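Local atomic coordinates of PHD finger protein 14 (Danio rerio, PDB entry 7D86), a protein that binds histone H3, preferentially its unmodified form, through zinc fingers, and represses PDGFRA expression to regulate mesenchymal cell proliferation. Residues A162-E170 with D193-Y201. Residues are numbered along the deposited sequence; the frame is centred on the assembly and turned at random.
Sequences AQREGLLSE and DRKWKRKNY
Gly166 meets Arg194 with their CA atoms 4.3 Å apart, where the turn that ends helix 159-164 in a Schellman motif is laid against helix 191-204. Gly166 has the positive phi of the residue that closes the helix, and its CA lies 3.6 Å from Lys197 CB. Arg194 binds the backbone carbonyl of Glu165, just before that glycine. NE and NH1 both grip Glu165 O side-on, in the guanidinium plane; the NE bond, 2.9 Å to Glu165 O, is nearly straight at 165° and the NH1 bond is longer and more bent. NH1 also forms a salt bridge with Glu165 OE1, so one guanidinium holds backbone and side chain of the same residue, while Leu167 CD2 packs against Arg194 CD and NE. Arg198 lays CG and CD against Glu165 O, and Glu165 OE1 sits over a face of the Arg198 guanidinium, 3.7 Å from Arg198 NE, a long ion pair in which no N-H points at the oxygen. The turn belongs to the second PHD-type zinc finger of the PZP module, linking its helix to strand 168-170, and helix 191-204, which follows the last zinc ligand, His188, folds back over it. Toward strand 168-170, Lys197 reaches past Gly166 with its chain extended beyond CG, and NZ donates a 2.8 Å hydrogen bond to Leu168 O from above the carbonyl plane; a water joins NZ to Gly166 O as well. A second water links Ser169 OG to Asp193 OD2. Near the other end of the contact, Tyr201, its CG swung anti to the backbone N (chi1 -174°), offers a ring face to Arg164, whose CA stands 3.6 Å from the Tyr201 ring centroid as a CH-pi contact. Arg164 CG packs against Tyr201 CE2, and its guanidinium hydrogen-bonds Leu133 O and salt-bridges Glu135.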
ATOM      1  N   ALA A 162       7.838   0.110   4.240  1.00 25.79           N
ATOM      2  CA  ALA A 162       7.279   0.423   5.549  1.00 29.08           C
ATOM      3  C   ALA A 162       6.136  -0.521   5.891  1.00 30.86           C
ATOM      4  O   ALA A 162       5.987  -0.936   7.048  1.00 29.93           O
ATOM      5  CB  ALA A 162       6.811   1.884   5.585  1.00 26.31           C
ATOM      6  N   GLN A 163       5.317  -0.881   4.898  1.00 26.81           N
ATOM      7  CA  GLN A 163       4.211  -1.792   5.170  1.00 26.79           C
ATOM      8  C   GLN A 163       4.732  -3.118   5.706  1.00 28.70           C
ATOM      9  O   GLN A 163       4.170  -3.685   6.651  1.00 31.29           O
ATOM     10  CB  GLN A 163       3.379  -2.019   3.899  1.00 28.87           C
ATOM     11  CG  GLN A 163       2.108  -2.830   4.135  1.00 32.40           C
ATOM     12  CD  GLN A 163       1.399  -3.226   2.848  1.00 38.91           C
ATOM     13  OE1 GLN A 163       2.035  -3.540   1.841  1.00 37.30           O
ATOM     14  NE2 GLN A 163       0.071  -3.213   2.880  1.00 36.84           N
ATOM     15  N   ARG A 164       5.820  -3.612   5.113  1.00 28.68           N
ATOM     16  CA  ARG A 164       6.397  -4.890   5.513  1.00 30.50           C
ATOM     17  C   ARG A 164       6.878  -4.846   6.955  1.00 31.59           C
ATOM     18  O   ARG A 164       6.793  -5.845   7.678  1.00 31.30           O
ATOM     19  CB  ARG A 164       7.547  -5.246   4.567  1.00 32.35           C
ATOM     20  CG  ARG A 164       8.293  -6.514   4.894  1.00 36.41           C
ATOM     21  CD  ARG A 164       9.562  -6.640   4.057  1.00 41.04           C
ATOM     22  NE  ARG A 164      10.622  -5.782   4.584  1.00 54.97           N
ATOM     23  CZ  ARG A 164      11.174  -4.770   3.921  1.00 63.42           C
ATOM     24  NH1 ARG A 164      10.789  -4.495   2.683  1.00 61.76           N
ATOM     25  NH2 ARG A 164      12.125  -4.043   4.495  1.00 70.78           N
ATOM     26  N   GLU A 165       7.388  -3.703   7.385  1.00 29.47           N
ATOM     27  CA  GLU A 165       7.888  -3.555   8.748  1.00 27.19           C
ATOM     28  C   GLU A 165       6.798  -3.171   9.746  1.00 30.44           C
ATOM     29  O   GLU A 165       7.114  -2.928  10.924  1.00 29.16           O
ATOM     30  CB  GLU A 165       9.014  -2.517   8.769  1.00 31.96           C
ATOM     31  CG  GLU A 165      10.282  -2.964   8.052  1.00 36.80           C
ATOM     32  CD  GLU A 165      10.965  -4.130   8.751  1.00 50.79           C
ATOM     33  OE1 GLU A 165      10.758  -4.308   9.971  1.00 54.11           O
ATOM     34  OE2 GLU A 165      11.708  -4.879   8.082  1.00 58.06           O
ATOM     35  N   GLY A 166       5.540  -3.115   9.313  1.00 27.37           N
ATOM     36  CA  GLY A 166       4.439  -2.829  10.215  1.00 26.90           C
ATOM     37  C   GLY A 166       4.312  -1.364  10.582  1.00 24.25           C
ATOM     38  O   GLY A 166       3.824  -1.040  11.670  1.00 28.56           O
ATOM     39  N   LEU A 167       4.736  -0.466   9.702  1.00 26.90           N
ATOM     40  CA  LEU A 167       4.882   0.949  10.041  1.00 24.10           C
ATOM     41  C   LEU A 167       3.751   1.833   9.521  1.00 30.51           C
ATOM     42  O   LEU A 167       3.700   3.015   9.874  1.00 29.38           O
ATOM     43  CB  LEU A 167       6.222   1.472   9.507  1.00 25.19           C
ATOM     44  CG  LEU A 167       7.451   0.696   9.991  1.00 29.11           C
ATOM     45  CD1 LEU A 167       8.712   1.292   9.400  1.00 30.27           C
ATOM     46  CD2 LEU A 167       7.515   0.717  11.515  1.00 30.37           C
ATOM     47  N   LEU A 168       2.850   1.307   8.694  1.00 27.59           N
ATOM     48  CA  LEU A 168       1.771   2.102   8.120  1.00 26.27           C
ATOM     49  C   LEU A 168       0.542   2.010   9.009  1.00 29.48           C
ATOM     50  O   LEU A 168       0.151   0.917   9.430  1.00 29.57           O
ATOM     51  CB  LEU A 168       1.419   1.627   6.707  1.00 26.72           C
ATOM     52  CG  LEU A 168       2.540   1.566   5.674  1.00 26.04           C
ATOM     53  CD1 LEU A 168       1.985   1.130   4.321  1.00 25.74           C
ATOM     54  CD2 LEU A 168       3.238   2.927   5.563  1.00 25.82           C
ATOM     55  N   SER A 169      -0.064   3.166   9.293  1.00 27.33           N
ATOM     56  CA  SER A 169      -1.253   3.243  10.124  1.00 29.28           C
ATOM     57  C   SER A 169      -2.338   4.039   9.415  1.00 28.94           C
ATOM     58  O   SER A 169      -2.061   4.904   8.579  1.00 27.70           O
ATOM     59  CB  SER A 169      -0.951   3.897  11.491  1.00 33.14           C
ATOM     60  OG  SER A 169       0.068   3.206  12.189  1.00 34.62           O
ATOM     61  N   GLU A 170      -3.582   3.741   9.767  1.00 30.36           N
ATOM     62  CA  GLU A 170      -4.723   4.547   9.352  1.00 31.24           C
ATOM     63  C   GLU A 170      -5.488   4.947  10.603  1.00 34.83           C
ATOM     64  O   GLU A 170      -5.898   4.081  11.379  1.00 34.92           O
ATOM     65  CB  GLU A 170      -5.633   3.787   8.384  1.00 34.17           C
ATOM     66  CG  GLU A 170      -6.851   4.592   7.928  1.00 39.39           C
ATOM     67  CD  GLU A 170      -7.754   3.815   6.979  1.00 51.32           C
ATOM     68  OE1 GLU A 170      -8.686   4.424   6.413  1.00 56.68           O
ATOM     69  OE2 GLU A 170      -7.532   2.599   6.794  1.00 50.73           O
ATOM     70  N   ASP A 193       1.236  -2.121  17.509  1.00 30.50           N
ATOM     71  CA  ASP A 193       0.732  -2.050  16.143  1.00 31.59           C
ATOM     72  C   ASP A 193       1.716  -2.659  15.157  1.00 30.30           C
ATOM     73  O   ASP A 193       1.312  -3.402  14.256  1.00 31.08           O
ATOM     74  CB  ASP A 193       0.426  -0.597  15.777  1.00 34.42           C
ATOM     75  CG  ASP A 193      -0.896  -0.131  16.336  1.00 45.23           C
ATOM     76  OD1 ASP A 193      -1.665  -0.991  16.830  1.00 52.43           O
ATOM     77  OD2 ASP A 193      -1.169   1.088  16.284  1.00 47.77           O
ATOM     78  N   ARG A 194       3.010  -2.363  15.310  1.00 30.27           N
ATOM     79  CA  ARG A 194       4.020  -2.997  14.461  1.00 30.36           C
ATOM     80  C   ARG A 194       3.934  -4.510  14.526  1.00 31.91           C
ATOM     81  O   ARG A 194       4.051  -5.194  13.502  1.00 32.45           O
ATOM     82  CB  ARG A 194       5.429  -2.587  14.883  1.00 31.67           C
ATOM     83  CG  ARG A 194       5.972  -1.346  14.269  1.00 40.47           C
ATOM     84  CD  ARG A 194       7.469  -1.333  14.498  1.00 40.21           C
ATOM     85  NE  ARG A 194       8.152  -2.122  13.482  1.00 36.78           N
ATOM     86  CZ  ARG A 194       9.373  -2.624  13.614  1.00 33.72           C
ATOM     87  NH1 ARG A 194       9.908  -3.313  12.621  1.00 37.38           N
ATOM     88  NH2 ARG A 194      10.052  -2.452  14.742  1.00 34.75           N
ATOM     89  N   LYS A 195       3.762  -5.050  15.731  1.00 30.23           N
ATOM     90  CA  LYS A 195       3.863  -6.491  15.917  1.00 35.57           C
ATOM     91  C   LYS A 195       2.782  -7.232  15.130  1.00 32.50           C
ATOM     92  O   LYS A 195       3.075  -8.171  14.382  1.00 32.13           O
ATOM     93  CB  LYS A 195       3.800  -6.819  17.409  1.00 40.78           C
ATOM     94  CG  LYS A 195       5.183  -6.957  18.030  1.00 49.65           C
ATOM     95  CD  LYS A 195       5.126  -7.451  19.465  1.00 51.37           C
ATOM     96  CE  LYS A 195       4.699  -6.344  20.400  1.00 48.91           C
ATOM     97  NZ  LYS A 195       5.384  -6.421  21.732  1.00 46.20           N
ATOM     98  N   TRP A 196       1.520  -6.827  15.275  1.00 32.00           N
ATOM     99  CA  TRP A 196       0.487  -7.583  14.569  1.00 36.11           C
ATOM    100  C   TRP A 196       0.467  -7.252  13.081  1.00 35.01           C
ATOM    101  O   TRP A 196       0.090  -8.105  12.267  1.00 30.80           O
ATOM    102  CB  TRP A 196      -0.893  -7.379  15.207  1.00 31.81           C
ATOM    103  CG  TRP A 196      -1.493  -6.002  15.084  1.00 33.53           C
ATOM    104  CD1 TRP A 196      -1.512  -5.028  16.038  1.00 34.71           C
ATOM    105  CD2 TRP A 196      -2.193  -5.468  13.950  1.00 36.76           C
ATOM    106  NE1 TRP A 196      -2.176  -3.918  15.565  1.00 35.92           N
ATOM    107  CE2 TRP A 196      -2.600  -4.163  14.286  1.00 38.31           C
ATOM    108  CE3 TRP A 196      -2.512  -5.969  12.684  1.00 36.04           C
ATOM    109  CZ2 TRP A 196      -3.303  -3.350  13.402  1.00 44.12           C
ATOM    110  CZ3 TRP A 196      -3.210  -5.167  11.810  1.00 39.65           C
ATOM    111  CH2 TRP A 196      -3.596  -3.866  12.170  1.00 44.80           C
ATOM    112  N   LYS A 197       0.912  -6.053  12.689  1.00 30.03           N
ATOM    113  CA  LYS A 197       0.993  -5.755  11.260  1.00 28.28           C
ATOM    114  C   LYS A 197       2.113  -6.542  10.589  1.00 30.89           C
ATOM    115  O   LYS A 197       1.933  -7.070   9.485  1.00 29.28           O
ATOM    116  CB  LYS A 197       1.184  -4.256  11.025  1.00 28.71           C
ATOM    117  CG  LYS A 197      -0.036  -3.436  11.378  1.00 29.14           C
ATOM    118  CD  LYS A 197       0.323  -1.953  11.458  1.00 26.87           C
ATOM    119  CE  LYS A 197      -0.908  -1.128  11.786  1.00 33.99           C
ATOM    120  NZ  LYS A 197      -0.559   0.289  12.086  1.00 36.24           N
ATOM    121  N   ARG A 198       3.288  -6.614  11.225  1.00 30.15           N
ATOM    122  CA  ARG A 198       4.362  -7.427  10.659  1.00 36.72           C
ATOM    123  C   ARG A 198       3.934  -8.886  10.551  1.00 37.29           C
ATOM    124  O   ARG A 198       4.231  -9.563   9.556  1.00 35.94           O
ATOM    125  CB  ARG A 198       5.625  -7.311  11.509  1.00 42.10           C
ATOM    126  CG  ARG A 198       6.317  -5.976  11.423  1.00 51.57           C
ATOM    127  CD  ARG A 198       7.535  -5.924  12.332  1.00 55.97           C
ATOM    128  NE  ARG A 198       8.640  -6.731  11.824  1.00 58.46           N
ATOM    129  CZ  ARG A 198       9.742  -7.010  12.514  1.00 65.20           C
ATOM    130  NH1 ARG A 198       9.884  -6.555  13.748  1.00 64.87           N
ATOM    131  NH2 ARG A 198      10.697  -7.752  11.972  1.00 72.56           N
ATOM    132  N   LYS A 199       3.216  -9.377  11.562  1.00 37.67           N
ATOM    133  CA  LYS A 199       2.739 -10.756  11.541  1.00 44.29           C
ATOM    134  C   LYS A 199       1.760 -10.982  10.393  1.00 39.31           C
ATOM    135  O   LYS A 199       1.859 -11.973   9.661  1.00 39.40           O
ATOM    136  CB  LYS A 199       2.099 -11.105  12.888  1.00 47.67           C
ATOM    137  CG  LYS A 199       1.499 -12.501  12.938  1.00 57.91           C
ATOM    138  CD  LYS A 199       0.902 -12.813  14.300  1.00 64.28           C
ATOM    139  CE  LYS A 199       0.265 -14.194  14.324  1.00 69.16           C
ATOM    140  NZ  LYS A 199       1.258 -15.287  14.126  1.00 72.33           N
ATOM    141  N   ASN A 200       0.811 -10.062  10.209  1.00 36.36           N
ATOM    142  CA  ASN A 200      -0.172 -10.239   9.144  1.00 36.47           C
ATOM    143  C   ASN A 200       0.452 -10.070   7.766  1.00 35.13           C
ATOM    144  O   ASN A 200       0.050 -10.756   6.819  1.00 32.64           O
ATOM    145  CB  ASN A 200      -1.339  -9.267   9.325  1.00 39.81           C
ATOM    146  CG  ASN A 200      -2.310  -9.724  10.386  1.00 40.59           C
ATOM    147  OD1 ASN A 200      -2.077 -10.727  11.059  1.00 38.87           O
ATOM    148  ND2 ASN A 200      -3.404  -8.995  10.548  1.00 39.49           N
ATOM    149  N   TYR A 201       1.432  -9.176   7.630  1.00 35.77           N
ATOM    150  CA  TYR A 201       2.153  -9.080   6.366  1.00 36.69           C
ATOM    151  C   TYR A 201       2.813 -10.409   6.014  1.00 42.66           C
ATOM    152  O   TYR A 201       2.719 -10.881   4.876  1.00 40.31           O
ATOM    153  CB  TYR A 201       3.193  -7.962   6.431  1.00 33.78           C
ATOM    154  CG  TYR A 201       3.873  -7.721   5.101  1.00 33.97           C
ATOM    155  CD1 TYR A 201       3.348  -6.819   4.188  1.00 37.67           C
ATOM    156  CD2 TYR A 201       5.035  -8.401   4.757  1.00 37.32           C
ATOM    157  CE1 TYR A 201       3.963  -6.593   2.970  1.00 41.96           C
ATOM    158  CE2 TYR A 201       5.655  -8.189   3.541  1.00 41.37           C
ATOM    159  CZ  TYR A 201       5.117  -7.283   2.651  1.00 45.26           C
ATOM    160  OH  TYR A 201       5.737  -7.070   1.446  1.00 50.77           O
TER
HETATM  161  O   HOH W   1       2.234   0.561  13.067  1.00 30.28           O
HETATM  162  O   HOH W   2       0.241   3.380  14.982  1.00 38.42           O
HETATM  163  O   HOH W   3      -3.813   1.107  11.158  1.00 43.84           O